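Local coordinates for extracellular solute-binding protein family 1 (Arthrobacter chlorophenolicus, PDB 4R2F), which binds the disaccharide laminaribiose and probably serves as the extracellular sugar-binding component of an ABC-type transporter, at residues A148-R156 and W340-V350; D303-N311 and Y373-A381. All coordinates share one frame; numbering follows the deposited sequence.

Overall arrangement
Strands 145-161 and 306-316 run antiparallel as neighbours in one mixed sheet, and each contact adds a short edge segment to one of them. From the N terminus, the chain first lays down A148-R156, then D303-N311. Contact 1 closes a loop of 183 residues when W340-V350 returns to A148-R156 through strand 348-349. Contact 2 closes a shorter one of 61 residues when Y373-A381 joins D303-N311 in parallel through strand 377-378. The two closures cross, since their segments alternate along the chain. They meet where the Q152 side chain bonds N311 and the D154 backbone pairs with F309, and both touch the same glucose unit, chain C, of the bound disaccharide.

Contact 1. Residues A148-R156 and W340-V350; sequences AVPWQLDIR and WQQKLMNALPV. With BGC (beta-D-glucopyranose), chain B; BGC (beta-D-glucopyranose), chain C.
L153 and L348 form an antiparallel hydrogen-bonded pair, by which the short, weakly bonded strand 348-349 adds to strand 145-161, a long strand of this solute-binding protein fold that reaches into the sugar pocket. The bond from L153 N to L348 O is 2.9 Å and nearly straight at 171°; L348 N returns one to L153 O. Their side chains leave the same face of the sheet, CB against CB, and L348 CD1 goes on to I155 CG2. V350 branches against the strand, CG1 at L153 CG and Q152 N, CG2 at P150 O.

Q152 can be followed outward. Q152 CB lies 3.3 Å from L348 O and at the edge of the W340 ring, whose NE1 donates a hydrogen bond to A347 O. CG, set between the backbone N and the carbonyl carbon (chi1 46°), rests over the centre of one W151 face. The chain then bends, bringing CD and OE1 against A347 CB, while NE2 approaches M345 CE; OE1 itself accepts a hydrogen bond from N311. M345 SD lies 5.2 Å from the centroid of the six-membered ring of W151, set obliquely, in a Met-aromatic contact, and M345 CE touches W151 CZ3.

Farther along, D154 turns its carboxylate to the laminaribiose. R156 grips it end-on, NH1 to OD1 and NH2 to OD2, meeting both oxygens from above the carboxylate plane, an arrangement that should steady its rotation. With an alanine here, R156 is likely to lose its salt-bridge mate and the O2 hydroxyls of both glucose units their shared acceptor. D154 OD2 accepts hydrogen bonds from O2 of the chain B glucose and O2 of the chain C glucose, each at 2.6 Å.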
loop_
_atom_site.group_PDB
_atom_site.type_symbol
_atom_site.label_atom_id
_atom_site.label_comp_id
_atom_site.label_asym_id
_atom_site.label_seq_id
_atom_site.Cartn_x
_atom_site.Cartn_y
_atom_site.Cartn_z
ATOM N N ALA A 148 1.228 12.432 12.055
ATOM C CA ALA A 148 1.554 11.025 12.315
ATOM C C ALA A 148 3.051 10.841 12.155
ATOM O O ALA A 148 3.758 11.786 11.800
ATOM C CB ALA A 148 0.817 10.112 11.328
ATOM N N VAL A 149 3.525 9.620 12.403
ATOM C CA VAL A 149 4.947 9.281 12.265
ATOM C C VAL A 149 5.089 8.097 11.304
ATOM O O VAL A 149 4.409 7.072 11.472
ATOM C CB VAL A 149 5.536 8.925 13.643
ATOM C CG1 VAL A 149 6.999 8.569 13.529
ATOM C CG2 VAL A 149 5.342 10.067 14.617
ATOM N N PRO A 150 5.984 8.209 10.306
ATOM C CA PRO A 150 6.110 7.086 9.373
ATOM C C PRO A 150 6.612 5.816 10.014
ATOM O O PRO A 150 7.420 5.887 10.925
ATOM C CB PRO A 150 7.157 7.582 8.362
ATOM C CG PRO A 150 7.972 8.577 9.136
ATOM C CD PRO A 150 6.969 9.269 10.008
ATOM N N TRP A 151 6.165 4.657 9.537
ATOM C CA TRP A 151 6.712 3.387 10.060
ATOM C C TRP A 151 7.125 2.386 8.996
ATOM O O TRP A 151 7.931 1.500 9.251
ATOM C CB TRP A 151 5.778 2.755 11.120
ATOM C CG TRP A 151 4.587 1.984 10.620
ATOM C CD1 TRP A 151 3.418 2.500 10.113
ATOM C CD2 TRP A 151 4.434 0.560 10.587
ATOM N NE1 TRP A 151 2.571 1.486 9.745
ATOM C CE2 TRP A 151 3.156 0.286 10.044
ATOM C CE3 TRP A 151 5.239 -0.513 10.984
ATOM C CZ2 TRP A 151 2.674 -1.016 9.886
ATOM C CZ3 TRP A 151 4.771 -1.790 10.809
ATOM C CH2 TRP A 151 3.486 -2.036 10.272
ATOM N N GLN A 152 6.571 2.516 7.798
ATOM C CA GLN A 152 6.983 1.691 6.689
ATOM C C GLN A 152 6.498 2.293 5.390
ATOM O O GLN A 152 5.639 3.190 5.384
ATOM C CB GLN A 152 6.498 0.226 6.830
ATOM C CG GLN A 152 5.043 0.019 7.237
ATOM C CD GLN A 152 4.101 -0.332 6.092
ATOM O OE1 GLN A 152 4.207 0.196 4.980
ATOM N NE2 GLN A 152 3.158 -1.208 6.368
ATOM N N LEU A 153 7.099 1.796 4.304
ATOM C CA LEU A 153 6.801 2.209 2.972
ATOM C C LEU A 153 6.329 1.017 2.183
ATOM O O LEU A 153 7.092 0.100 1.899
ATOM C CB LEU A 153 8.019 2.829 2.308
ATOM C CG LEU A 153 8.555 4.123 2.923
ATOM C CD1 LEU A 153 9.996 4.365 2.477
ATOM C CD2 LEU A 153 7.650 5.276 2.557
ATOM N N ASP A 154 5.063 1.036 1.804
ATOM C CA ASP A 154 4.464 -0.134 1.169
ATOM C C ASP A 154 4.490 0.130 -0.317
ATOM O O ASP A 154 3.679 0.884 -0.839
ATOM C CB ASP A 154 3.050 -0.344 1.697
ATOM C CG ASP A 154 2.375 -1.604 1.148
ATOM O OD1 ASP A 154 3.048 -2.486 0.577
ATOM O OD2 ASP A 154 1.141 -1.686 1.276
ATOM N N ILE A 155 5.442 -0.502 -0.976
ATOM C CA ILE A 155 5.719 -0.338 -2.391
ATOM C C ILE A 155 5.134 -1.514 -3.194
ATOM O O ILE A 155 4.867 -2.569 -2.630
ATOM C CB ILE A 155 7.259 -0.234 -2.606
ATOM C CG1 ILE A 155 7.598 0.392 -3.966
ATOM C CG2 ILE A 155 7.941 -1.577 -2.433
ATOM C CD1 ILE A 155 8.979 1.001 -4.021
ATOM N N ARG A 156 4.942 -1.308 -4.494
ATOM C CA ARG A 156 4.193 -2.212 -5.378
ATOM C C ARG A 156 5.068 -2.770 -6.504
ATOM O O ARG A 156 5.030 -2.289 -7.637
ATOM C CB ARG A 156 2.975 -1.485 -5.965
ATOM C CG ARG A 156 1.896 -1.202 -4.928
ATOM C CD ARG A 156 1.050 -2.444 -4.658
ATOM N NE ARG A 156 0.236 -2.287 -3.457
ATOM C CZ ARG A 156 0.689 -2.377 -2.215
ATOM N NH1 ARG A 156 1.941 -2.733 -1.974
ATOM N NH2 ARG A 156 -0.141 -2.194 -1.200
ATOM N N TRP A 340 11.335 -6.780 10.887
ATOM C CA TRP A 340 12.157 -7.021 9.703
ATOM C C TRP A 340 13.223 -8.072 9.974
ATOM O O TRP A 340 13.597 -8.800 9.058
ATOM C CB TRP A 340 12.811 -5.734 9.204
ATOM C CG TRP A 340 11.899 -4.940 8.341
ATOM C CD1 TRP A 340 11.763 -5.034 6.980
ATOM C CD2 TRP A 340 10.961 -3.949 8.773
ATOM N NE1 TRP A 340 10.810 -4.150 6.538
ATOM C CE2 TRP A 340 10.307 -3.459 7.608
ATOM C CE3 TRP A 340 10.612 -3.417 10.020
ATOM C CZ2 TRP A 340 9.315 -2.477 7.664
ATOM C CZ3 TRP A 340 9.634 -2.426 10.076
ATOM C CH2 TRP A 340 8.982 -1.981 8.907
ATOM N N GLN A 341 13.713 -8.140 11.212
ATOM C CA GLN A 341 14.687 -9.179 11.603
ATOM C C GLN A 341 14.090 -10.569 11.435
ATOM O O GLN A 341 14.737 -11.451 10.896
ATOM C CB GLN A 341 15.202 -8.941 13.032
ATOM C CG GLN A 341 16.497 -9.682 13.405
ATOM C CD GLN A 341 16.247 -11.147 13.712
ATOM O OE1 GLN A 341 15.257 -11.515 14.356
ATOM N NE2 GLN A 341 17.129 -11.995 13.227
ATOM N N GLN A 342 12.833 -10.736 11.840
ATOM C CA GLN A 342 12.107 -12.000 11.664
ATOM C C GLN A 342 11.476 -12.152 10.283
ATOM O O GLN A 342 10.848 -13.161 10.004
ATOM C CB GLN A 342 11.023 -12.138 12.751
ATOM C CG GLN A 342 11.590 -12.270 14.169
ATOM C CD GLN A 342 10.558 -11.899 15.238
ATOM O OE1 GLN A 342 9.523 -12.545 15.375
ATOM N NE2 GLN A 342 10.834 -10.845 15.979
ATOM N N LYS A 343 11.643 -11.149 9.415
ATOM C CA LYS A 343 11.189 -11.243 8.024
ATOM C C LYS A 343 9.687 -11.417 7.933
ATOM O O LYS A 343 9.175 -12.198 7.126
ATOM C CB LYS A 343 11.877 -12.392 7.295
ATOM C CG LYS A 343 13.389 -12.324 7.350
ATOM C CD LYS A 343 13.989 -13.494 6.586
ATOM C CE LYS A 343 15.505 -13.468 6.637
ATOM N NZ LYS A 343 16.034 -14.601 5.833
ATOM N N LEU A 344 8.985 -10.685 8.789
ATOM C CA LEU A 344 7.529 -10.759 8.865
ATOM C C LEU A 344 6.822 -9.641 8.076
ATOM O O LEU A 344 5.604 -9.664 7.961
ATOM C CB LEU A 344 7.112 -10.664 10.331
ATOM C CG LEU A 344 7.571 -11.831 11.192
ATOM C CD1 LEU A 344 7.202 -11.576 12.643
ATOM C CD2 LEU A 344 6.946 -13.129 10.672
ATOM N N MET A 345 7.580 -8.681 7.545
ATOM C CA MET A 345 7.011 -7.524 6.840
ATOM C C MET A 345 6.912 -7.673 5.322
ATOM O O MET A 345 7.744 -8.329 4.664
ATOM C CB MET A 345 7.815 -6.273 7.166
ATOM C CG MET A 345 7.723 -5.811 8.618
ATOM S SD MET A 345 6.071 -5.355 9.145
ATOM C CE MET A 345 5.714 -4.067 7.968
ATOM N N ASN A 346 5.852 -7.080 4.774
ATOM C CA ASN A 346 5.647 -6.991 3.330
ATOM C C ASN A 346 5.765 -5.521 2.862
ATOM O O ASN A 346 5.016 -5.067 1.990
ATOM C CB ASN A 346 4.281 -7.533 2.949
ATOM C CG ASN A 346 4.204 -9.040 3.017
ATOM O OD1 ASN A 346 3.138 -9.600 2.808
ATOM N ND2 ASN A 346 5.321 -9.700 3.313
ATOM N N ALA A 347 6.737 -4.817 3.433
ATOM C CA ALA A 347 6.966 -3.402 3.147
ATOM C C ALA A 347 8.409 -3.038 3.428
ATOM O O ALA A 347 9.120 -3.787 4.087
ATOM C CB ALA A 347 6.041 -2.541 3.989
ATOM N N LEU A 348 8.824 -1.886 2.914
ATOM C CA LEU A 348 10.149 -1.345 3.169
ATOM C C LEU A 348 10.169 -0.679 4.533
ATOM O O LEU A 348 9.157 -0.156 4.969
ATOM C CB LEU A 348 10.518 -0.331 2.087
ATOM C CG LEU A 348 10.787 -0.886 0.692
ATOM C CD1 LEU A 348 10.722 0.225 -0.329
ATOM C CD2 LEU A 348 12.130 -1.568 0.612
ATOM N N PRO A 349 11.319 -0.697 5.221
ATOM C CA PRO A 349 11.463 0.112 6.447
ATOM C C PRO A 349 11.650 1.596 6.161
ATOM O O PRO A 349 11.925 1.978 5.027
ATOM C CB PRO A 349 12.723 -0.459 7.114
ATOM C CG PRO A 349 13.479 -1.121 6.020
ATOM C CD PRO A 349 12.500 -1.541 4.963
ATOM N N VAL A 350 11.468 2.426 7.186
ATOM C CA VAL A 350 11.709 3.869 7.061
ATOM C C VAL A 350 12.950 4.306 7.862
ATOM O O VAL A 350 13.243 5.508 7.973
ATOM C CB VAL A 350 10.499 4.719 7.511
ATOM C CG1 VAL A 350 9.301 4.452 6.599
ATOM C CG2 VAL A 350 10.162 4.485 8.983
HETATM C C2 BGC B . -1.220 -4.141 1.810
HETATM C C3 BGC B . -2.379 -3.144 1.970
HETATM C C4 BGC B . -3.644 -3.739 1.335
HETATM C C5 BGC B . -3.914 -5.158 1.901
HETATM C C6 BGC B . -5.206 -5.790 1.368
HETATM C C1 BGC B . -1.640 -5.528 2.331
HETATM O O1 BGC B . -0.609 -6.489 2.109
HETATM O O2 BGC B . -0.064 -3.645 2.506
HETATM O O3 BGC B . -1.965 -1.872 1.403
HETATM O O4 BGC B . -4.819 -2.950 1.557
HETATM O O5 BGC B . -2.803 -5.954 1.590
HETATM O O6 BGC B . -5.191 -5.792 -0.061
HETATM C C2 BGC C . -1.599 0.425 1.903
HETATM C C3 BGC C . -2.253 1.579 2.665
HETATM C C4 BGC C . -3.616 1.889 2.064
HETATM C C5 BGC C . -4.472 0.629 2.033
HETATM C C6 BGC C . -5.812 0.863 1.322
HETATM C C1 BGC C . -2.541 -0.758 2.045
HETATM O O2 BGC C . -0.315 0.121 2.435
HETATM O O3 BGC C . -1.423 2.739 2.619
HETATM O O4 BGC C . -4.293 2.840 2.875
HETATM O O5 BGC C . -3.771 -0.433 1.378
HETATM O O6 BGC C . -5.642 1.208 -0.071
HETATM O O HOH W 1 10.589 0.761 9.573
HETATM O O HOH W 2 5.637 -3.574 -0.024
#

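Contact 2. Residues D303-N311 and Y373-A381; sequences DKAALIFPN and YVPIAKTFA. With BGC (beta-D-glucopyranose), chain C.
F309 directs its ring edge at the face of F380 in a T-shaped pair, centroids 5.0 Å apart and planes at 69°. F309 CE2 lies over the F380 ring toward its rim, and L307 CD1 reaches the same ring obliquely at CD1. The leucine gets there with CG anti to the backbone N (chi1 174°). One face of F309 carries C2 of the chain C glucose, an aromatic-sugar contact familiar in carbohydrate-binding proteins, and water 4 sits over the opposite face, linking I308 O to F380 N. Two residues on, N311 clasps that glucose through its amide: N311 OD1 accepts from O3 of the sugar at 2.7 Å and ND2 donates to O2.

Along the backbone, A306 pairs with A377 and L307 with K378 in parallel, the bond from K378 N to A306 O being 2.7 Å. A306 CB meets the edge of the Y373 ring, while I308 CG2 packs on A377 CB.

Helix 204-215 reaches L307 and F380 through H207, I210 and L214, helix 389-396 flanks F309 and F380 through L394 and D395, and strand 145-161 pairs with F309 and N311 along strand 306-316.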
loop_
_atom_site.group_PDB
_atom_site.type_symbol
_atom_site.label_atom_id
_atom_site.label_comp_id
_atom_site.label_asym_id
_atom_site.label_seq_id
_atom_site.Cartn_x
_atom_site.Cartn_y
_atom_site.Cartn_z
ATOM N N ASP A 303 7.278 6.327 -20.091
ATOM C CA ASP A 303 7.208 6.662 -18.674
ATOM C C ASP A 303 7.425 5.446 -17.757
ATOM O O ASP A 303 6.979 4.336 -18.047
ATOM C CB ASP A 303 5.870 7.316 -18.329
ATOM C CG ASP A 303 5.616 8.585 -19.131
ATOM O OD1 ASP A 303 5.216 8.488 -20.310
ATOM O OD2 ASP A 303 5.782 9.677 -18.569
ATOM N N LYS A 304 8.106 5.700 -16.641
ATOM C CA LYS A 304 8.366 4.716 -15.592
ATOM C C LYS A 304 7.830 5.263 -14.286
ATOM O O LYS A 304 8.056 6.425 -13.969
ATOM C CB LYS A 304 9.860 4.519 -15.446
ATOM C CG LYS A 304 10.532 4.085 -16.728
ATOM C CD LYS A 304 10.209 2.633 -16.982
ATOM C CE LYS A 304 11.213 1.758 -16.274
ATOM N NZ LYS A 304 12.375 1.547 -17.179
ATOM N N ALA A 305 7.087 4.438 -13.551
ATOM C CA ALA A 305 6.664 4.774 -12.188
ATOM C C ALA A 305 6.431 3.524 -11.350
ATOM O O ALA A 305 6.103 2.466 -11.885
ATOM C CB ALA A 305 5.410 5.624 -12.208
ATOM N N ALA A 306 6.622 3.673 -10.036
ATOM C CA ALA A 306 6.207 2.693 -9.036
ATOM C C ALA A 306 5.260 3.385 -8.073
ATOM O O ALA A 306 5.376 4.587 -7.837
ATOM C CB ALA A 306 7.414 2.144 -8.273
ATOM N N LEU A 307 4.301 2.630 -7.557
ATOM C CA LEU A 307 3.328 3.130 -6.583
ATOM C C LEU A 307 3.841 2.818 -5.179
ATOM O O LEU A 307 4.285 1.701 -4.918
ATOM C CB LEU A 307 1.992 2.464 -6.803
ATOM C CG LEU A 307 0.897 2.771 -5.790
ATOM C CD1 LEU A 307 0.609 4.273 -5.792
ATOM C CD2 LEU A 307 -0.352 1.999 -6.139
ATOM N N ILE A 308 3.789 3.814 -4.295
ATOM C CA ILE A 308 4.214 3.671 -2.904
ATOM C C ILE A 308 3.232 4.355 -1.939
ATOM O O ILE A 308 2.630 5.381 -2.278
ATOM C CB ILE A 308 5.654 4.203 -2.731
ATOM C CG1 ILE A 308 6.337 3.584 -1.507
ATOM C CG2 ILE A 308 5.692 5.734 -2.661
ATOM C CD1 ILE A 308 7.841 3.853 -1.509
ATOM N N PHE A 309 3.070 3.743 -0.754
ATOM C CA PHE A 309 2.216 4.228 0.338
ATOM C C PHE A 309 3.108 4.562 1.540
ATOM O O PHE A 309 3.827 3.701 2.042
ATOM C CB PHE A 309 1.157 3.203 0.750
ATOM C CG PHE A 309 0.194 2.897 -0.341
ATOM C CD1 PHE A 309 0.510 1.943 -1.295
ATOM C CD2 PHE A 309 -1.001 3.591 -0.450
ATOM C CE1 PHE A 309 -0.359 1.665 -2.351
ATOM C CE2 PHE A 309 -1.885 3.317 -1.495
ATOM C CZ PHE A 309 -1.546 2.361 -2.449
ATOM N N PRO A 310 3.060 5.820 1.996
ATOM C CA PRO A 310 3.804 6.256 3.161
ATOM C C PRO A 310 3.065 5.948 4.446
ATOM O O PRO A 310 2.459 6.833 5.053
ATOM C CB PRO A 310 3.887 7.766 2.948
ATOM C CG PRO A 310 2.612 8.111 2.280
ATOM C CD PRO A 310 2.265 6.921 1.412
ATOM N N ASN A 311 3.094 4.694 4.870
ATOM C CA ASN A 311 2.313 4.311 6.035
ATOM C C ASN A 311 2.870 4.834 7.337
ATOM O O ASN A 311 4.081 5.035 7.490
ATOM C CB ASN A 311 2.147 2.798 6.090
ATOM C CG ASN A 311 1.225 2.298 5.001
ATOM O OD1 ASN A 311 0.149 2.856 4.792
ATOM N ND2 ASN A 311 1.645 1.264 4.287
ATOM N N TYR A 373 12.736 0.208 -7.913
ATOM C CA TYR A 373 11.385 0.784 -7.673
ATOM C C TYR A 373 11.410 2.057 -6.830
ATOM O O TYR A 373 10.723 3.041 -7.136
ATOM C CB TYR A 373 10.439 -0.296 -7.071
ATOM C CG TYR A 373 10.040 -1.358 -8.062
ATOM C CD1 TYR A 373 10.879 -2.446 -8.354
ATOM C CD2 TYR A 373 8.819 -1.278 -8.729
ATOM C CE1 TYR A 373 10.488 -3.432 -9.262
ATOM C CE2 TYR A 373 8.455 -2.222 -9.663
ATOM C CZ TYR A 373 9.282 -3.308 -9.914
ATOM O OH TYR A 373 8.879 -4.226 -10.826
ATOM N N VAL A 374 12.210 2.090 -5.775
ATOM C CA VAL A 374 12.212 3.273 -4.919
ATOM C C VAL A 374 12.475 4.568 -5.686
ATOM O O VAL A 374 11.761 5.548 -5.485
ATOM C CB VAL A 374 13.152 3.113 -3.707
ATOM C CG1 VAL A 374 13.368 4.445 -2.973
ATOM C CG2 VAL A 374 12.538 2.118 -2.756
ATOM N N PRO A 375 13.472 4.569 -6.594
ATOM C CA PRO A 375 13.799 5.840 -7.270
ATOM C C PRO A 375 12.710 6.426 -8.170
ATOM O O PRO A 375 12.750 7.617 -8.472
ATOM C CB PRO A 375 15.028 5.485 -8.116
ATOM C CG PRO A 375 15.621 4.281 -7.459
ATOM C CD PRO A 375 14.449 3.514 -6.914
ATOM N N ILE A 376 11.754 5.600 -8.600
ATOM C CA ILE A 376 10.657 6.044 -9.483
ATOM C C ILE A 376 9.312 6.064 -8.768
ATOM O O ILE A 376 8.254 6.201 -9.398
ATOM C CB ILE A 376 10.564 5.161 -10.732
ATOM C CG1 ILE A 376 10.456 3.679 -10.347
ATOM C CG2 ILE A 376 11.786 5.402 -11.644
ATOM C CD1 ILE A 376 9.986 2.813 -11.489
ATOM N N ALA A 377 9.366 5.955 -7.448
ATOM C CA ALA A 377 8.170 5.809 -6.640
ATOM C C ALA A 377 7.336 7.089 -6.574
ATOM O O ALA A 377 7.868 8.161 -6.412
ATOM C CB ALA A 377 8.563 5.388 -5.240
ATOM N N LYS A 378 6.015 6.951 -6.670
ATOM C CA LYS A 378 5.066 8.064 -6.530
ATOM C C LYS A 378 3.869 7.615 -5.684
ATOM O O LYS A 378 3.591 6.415 -5.565
ATOM C CB LYS A 378 4.589 8.478 -7.909
ATOM C CG LYS A 378 5.635 9.238 -8.725
ATOM C CD LYS A 378 5.247 9.237 -10.197
ATOM C CE LYS A 378 6.146 10.116 -11.060
ATOM N NZ LYS A 378 5.656 11.517 -11.109
ATOM N N THR A 379 3.165 8.563 -5.087
ATOM C CA THR A 379 2.011 8.245 -4.283
ATOM C C THR A 379 0.731 8.572 -5.042
ATOM O O THR A 379 0.749 9.089 -6.152
ATOM C CB THR A 379 1.987 9.018 -2.941
ATOM O OG1 THR A 379 1.669 10.413 -3.171
ATOM C CG2 THR A 379 3.313 8.862 -2.185
ATOM N N PHE A 380 -0.386 8.268 -4.405
ATOM C CA PHE A 380 -1.711 8.675 -4.891
ATOM C C PHE A 380 -1.849 10.190 -5.141
ATOM O O PHE A 380 -2.769 10.586 -5.842
ATOM C CB PHE A 380 -2.768 8.274 -3.865
ATOM C CG PHE A 380 -3.287 6.850 -3.989
ATOM C CD1 PHE A 380 -2.664 5.880 -4.766
ATOM C CD2 PHE A 380 -4.405 6.488 -3.256
ATOM C CE1 PHE A 380 -3.183 4.591 -4.830
ATOM C CE2 PHE A 380 -4.929 5.206 -3.330
ATOM C CZ PHE A 380 -4.311 4.264 -4.104
ATOM N N ALA A 381 -0.992 11.034 -4.543
ATOM C CA ALA A 381 -1.057 12.497 -4.775
ATOM C C ALA A 381 -0.683 12.912 -6.190
ATOM O O ALA A 381 -1.016 14.020 -6.640
ATOM C CB ALA A 381 -0.168 13.241 -3.776
HETATM C C2 BGC C . -1.599 0.425 1.903
HETATM C C3 BGC C . -2.253 1.579 2.665
HETATM C C4 BGC C . -3.616 1.889 2.064
HETATM C C5 BGC C . -4.472 0.629 2.033
HETATM C C6 BGC C . -5.812 0.863 1.322
HETATM C C1 BGC C . -2.541 -0.758 2.045
HETATM O O2 BGC C . -0.315 0.121 2.435
HETATM O O3 BGC C . -1.423 2.739 2.619
HETATM O O4 BGC C . -4.293 2.840 2.875
HETATM O O5 BGC C . -3.771 -0.433 1.378
HETATM O O6 BGC C . -5.642 1.208 -0.071
HETATM O O HOH W 3 8.362 8.062 -11.578
HETATM O O HOH W 4 0.008 6.199 -2.398
#